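PDB 4CW4: beta-ketoacyl synthase from Pseudomonas aeruginosa, which catalyses the condensation of acetyl-CoA with malonyl-ACP to give acetoacetyl-ACP, the primer that starts bacterial fatty acid biosynthesis. Local coordinates for residues R306-I317 with L363-D374. Residues are numbered along the deposited sequence; the frame is centred on the assembly and turned at random.
Sequences RVVIVGNSEAPI and LAESSQYVVLMD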
# COMPACT_ATOMS: atom_id res chain seq x y z
N ARG A 306 -10.88 0.52 19.78
CA ARG A 306 -12.28 0.33 20.09
C ARG A 306 -13.20 0.88 19.01
O ARG A 306 -14.38 0.47 18.95
CB ARG A 306 -12.59 0.98 21.42
CG ARG A 306 -11.77 0.38 22.56
CD ARG A 306 -12.31 0.73 23.93
NE ARG A 306 -13.54 -0.01 24.18
CZ ARG A 306 -14.15 -0.13 25.36
NH1 ARG A 306 -13.65 0.46 26.44
NH2 ARG A 306 -15.25 -0.85 25.46
N VAL A 307 -12.70 1.81 18.20
CA VAL A 307 -13.46 2.40 17.10
C VAL A 307 -12.58 2.34 15.89
O VAL A 307 -11.45 2.83 15.93
CB VAL A 307 -13.84 3.87 17.36
CG1 VAL A 307 -14.68 4.43 16.21
CG2 VAL A 307 -14.59 3.98 18.68
N VAL A 308 -13.07 1.72 14.82
CA VAL A 308 -12.26 1.53 13.64
C VAL A 308 -13.03 1.94 12.39
O VAL A 308 -14.14 1.46 12.14
CB VAL A 308 -11.80 0.06 13.45
CG1 VAL A 308 -10.88 -0.05 12.23
CG2 VAL A 308 -11.12 -0.48 14.69
N ILE A 309 -12.43 2.82 11.60
CA ILE A 309 -12.99 3.19 10.30
C ILE A 309 -12.20 2.39 9.28
O ILE A 309 -10.98 2.54 9.20
CB ILE A 309 -12.89 4.69 10.02
CG1 ILE A 309 -13.89 5.50 10.89
CG2 ILE A 309 -13.21 4.99 8.55
CD1 ILE A 309 -13.65 5.45 12.40
N VAL A 310 -12.88 1.52 8.55
CA VAL A 310 -12.23 0.66 7.57
C VAL A 310 -12.86 0.88 6.21
O VAL A 310 -14.08 0.85 6.08
CB VAL A 310 -12.42 -0.84 7.90
CG1 VAL A 310 -11.57 -1.70 6.97
CG2 VAL A 310 -12.10 -1.16 9.36
N GLY A 311 -12.05 1.09 5.18
CA GLY A 311 -12.61 1.26 3.86
C GLY A 311 -11.53 1.42 2.82
O GLY A 311 -10.38 1.01 3.03
N ASN A 312 -11.88 2.02 1.69
CA ASN A 312 -10.95 2.24 0.59
C ASN A 312 -11.53 3.31 -0.33
O ASN A 312 -12.73 3.62 -0.28
CB ASN A 312 -10.73 0.95 -0.20
CG ASN A 312 -9.73 0.01 0.44
OD1 ASN A 312 -10.09 -1.06 0.94
ND2 ASN A 312 -8.47 0.40 0.42
N SER A 313 -10.68 3.84 -1.19
CA SER A 313 -11.09 4.78 -2.20
C SER A 313 -10.26 4.57 -3.45
O SER A 313 -9.03 4.63 -3.38
CB SER A 313 -10.90 6.21 -1.73
OG SER A 313 -11.44 7.07 -2.72
N GLU A 314 -10.91 4.31 -4.56
CA GLU A 314 -10.24 4.10 -5.83
C GLU A 314 -10.99 4.84 -6.93
O GLU A 314 -12.21 4.70 -7.07
CB GLU A 314 -10.15 2.61 -6.17
CG GLU A 314 -9.09 2.30 -7.22
CD GLU A 314 -7.78 1.85 -6.63
OE1 GLU A 314 -7.76 0.92 -5.79
OE2 GLU A 314 -6.73 2.39 -7.03
N ALA A 315 -10.25 5.63 -7.70
CA ALA A 315 -10.78 6.38 -8.82
C ALA A 315 -9.86 6.14 -10.02
O ALA A 315 -9.01 6.95 -10.36
CB ALA A 315 -10.85 7.88 -8.48
N PRO A 316 -10.02 4.97 -10.66
CA PRO A 316 -9.09 4.52 -11.69
C PRO A 316 -9.59 4.72 -13.12
O PRO A 316 -8.98 4.15 -14.02
CB PRO A 316 -9.00 3.04 -11.39
CG PRO A 316 -10.44 2.70 -11.04
CD PRO A 316 -10.99 3.91 -10.32
N ILE A 317 -10.64 5.50 -13.33
CA ILE A 317 -11.18 5.68 -14.67
C ILE A 317 -10.34 6.74 -15.39
O ILE A 317 -10.70 7.91 -15.45
CB ILE A 317 -12.68 6.01 -14.68
CG1 ILE A 317 -13.47 4.99 -13.83
CG2 ILE A 317 -13.17 6.02 -16.10
CD1 ILE A 317 -14.92 5.37 -13.62
N LEU A 363 -13.81 -1.78 -15.19
CA LEU A 363 -13.19 -0.90 -14.22
C LEU A 363 -14.22 0.07 -13.64
O LEU A 363 -15.08 0.57 -14.36
CB LEU A 363 -12.09 -0.13 -14.94
CG LEU A 363 -11.12 0.68 -14.11
CD1 LEU A 363 -10.32 -0.21 -13.20
CD2 LEU A 363 -10.22 1.45 -15.04
N ALA A 364 -14.12 0.35 -12.34
CA ALA A 364 -15.07 1.21 -11.66
C ALA A 364 -14.39 2.05 -10.58
O ALA A 364 -13.31 1.71 -10.10
CB ALA A 364 -16.17 0.40 -11.03
N GLU A 365 -15.06 3.12 -10.19
CA GLU A 365 -14.64 3.94 -9.06
C GLU A 365 -15.60 3.79 -7.89
O GLU A 365 -16.82 3.71 -8.07
CB GLU A 365 -14.58 5.42 -9.48
CG GLU A 365 -15.90 6.01 -9.93
CD GLU A 365 -15.80 7.44 -10.46
OE1 GLU A 365 -14.68 8.00 -10.57
OE2 GLU A 365 -16.86 7.99 -10.80
N SER A 366 -15.05 3.77 -6.69
CA SER A 366 -15.86 3.65 -5.48
C SER A 366 -15.06 4.06 -4.28
O SER A 366 -13.85 3.79 -4.21
CB SER A 366 -16.29 2.20 -5.26
OG SER A 366 -17.15 2.09 -4.14
N SER A 367 -15.72 4.70 -3.33
CA SER A 367 -15.14 4.87 -2.00
C SER A 367 -16.20 4.48 -1.00
O SER A 367 -17.33 4.95 -1.07
CB SER A 367 -14.66 6.30 -1.73
OG SER A 367 -14.05 6.36 -0.44
N GLN A 368 -15.82 3.63 -0.06
CA GLN A 368 -16.74 3.02 0.90
C GLN A 368 -16.04 2.91 2.24
O GLN A 368 -14.87 2.57 2.28
CB GLN A 368 -17.11 1.61 0.45
CG GLN A 368 -17.77 1.48 -0.90
CD GLN A 368 -19.25 1.77 -0.86
OE1 GLN A 368 -19.70 2.66 -0.14
NE2 GLN A 368 -20.01 1.03 -1.65
N TYR A 369 -16.79 3.14 3.32
CA TYR A 369 -16.30 2.97 4.68
C TYR A 369 -17.33 2.27 5.56
O TYR A 369 -18.53 2.50 5.43
CB TYR A 369 -15.91 4.32 5.32
CG TYR A 369 -14.70 4.85 4.65
CD1 TYR A 369 -13.45 4.35 4.97
CD2 TYR A 369 -14.80 5.79 3.63
CE1 TYR A 369 -12.33 4.77 4.30
CE2 TYR A 369 -13.69 6.22 2.96
CZ TYR A 369 -12.46 5.71 3.29
OH TYR A 369 -11.32 6.11 2.63
N VAL A 370 -16.84 1.42 6.46
CA VAL A 370 -17.66 0.95 7.57
C VAL A 370 -17.05 1.46 8.86
O VAL A 370 -15.82 1.65 8.95
CB VAL A 370 -17.79 -0.60 7.63
CG1 VAL A 370 -18.56 -1.13 6.39
CG2 VAL A 370 -16.44 -1.28 7.79
N VAL A 371 -17.90 1.69 9.84
CA VAL A 371 -17.46 2.09 11.17
C VAL A 371 -17.70 0.91 12.09
O VAL A 371 -18.82 0.46 12.21
CB VAL A 371 -18.23 3.31 11.69
CG1 VAL A 371 -17.66 3.78 13.01
CG2 VAL A 371 -18.22 4.43 10.67
N LEU A 372 -16.63 0.41 12.70
CA LEU A 372 -16.71 -0.70 13.63
C LEU A 372 -16.50 -0.20 15.05
O LEU A 372 -15.70 0.71 15.29
CB LEU A 372 -15.61 -1.74 13.35
CG LEU A 372 -15.51 -2.25 11.91
CD1 LEU A 372 -14.37 -3.26 11.79
CD2 LEU A 372 -16.85 -2.87 11.47
N MET A 373 -17.20 -0.83 15.99
CA MET A 373 -16.90 -0.65 17.40
C MET A 373 -16.87 -1.99 18.07
O MET A 373 -17.51 -2.92 17.61
CB MET A 373 -17.98 0.18 18.09
CG MET A 373 -18.02 1.62 17.71
SD MET A 373 -19.31 2.51 18.61
CE MET A 373 -18.98 4.16 17.97
N ASP A 374 -16.14 -2.10 19.17
CA ASP A 374 -16.32 -3.27 20.02
C ASP A 374 -17.73 -3.27 20.62
O ASP A 374 -18.38 -2.24 20.77
CB ASP A 374 -15.26 -3.35 21.11
CG ASP A 374 -15.39 -2.28 22.16
OD1 ASP A 374 -16.13 -2.49 23.17
OD2 ASP A 374 -14.74 -1.23 22.00
O HOH W 1 -12.17 7.29 -11.59
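A bend in R306 (chi3 72°) and a D374 carboxylate set between its own backbone N and carbonyl carbon (chi1 69°) bring the edge of the R306 guanidinium against the D374 carboxylate, the two planes turned 33° apart, closing one end of an antiparallel strand pair in the N-terminal half of the thiolase fold. R306 NE meets D374 OD2 at 2.8 Å and R306 NH2 meets D374 OD1 at 3.0 Å, a side-on, two-nitrogen salt bridge in which both nitrogens come on the syn side but out of the carboxylate plane. D374 is also the N-cap of helix 375-381, its OD1 accepting from L377 N, so one carboxylate joins the strand end to the helix.

The antiparallel assignment rests on the paired amide bonds of V308 with L372, V310 with V370, N312 with Q368 and E314 with S366. Strand 222-225 runs along the other edge of 307-314, and strand 10-19 borders 366-374. On the face towards helix 288-301, V310 CG2 packs on L372 CD1 at 3.9 Å.

On the other face, facing helix 190-204, the Y369 ring lies obliquely against the backbone of G311, Y369 CD1 being 3.4 Å from G311 CA, while I309 CG2 touches Y369 CD1 at 3.6 Å. Y369 OH hydrogen-bonds to S195 OG and S226 OG, which fixes the ring's far end.

Beyond the strands, a water accepts from I317 N and donates to E365 OE1; R190 and Y98 also hold that carboxylate. A364 lies about 6 Å, side chain to side chain, from H477, a predicted active-site residue. With OG anti to N (chi1 -177°), S367 OG donates to N312 O at 3.0 Å, giving that carbonyl a second donor besides Q368 N.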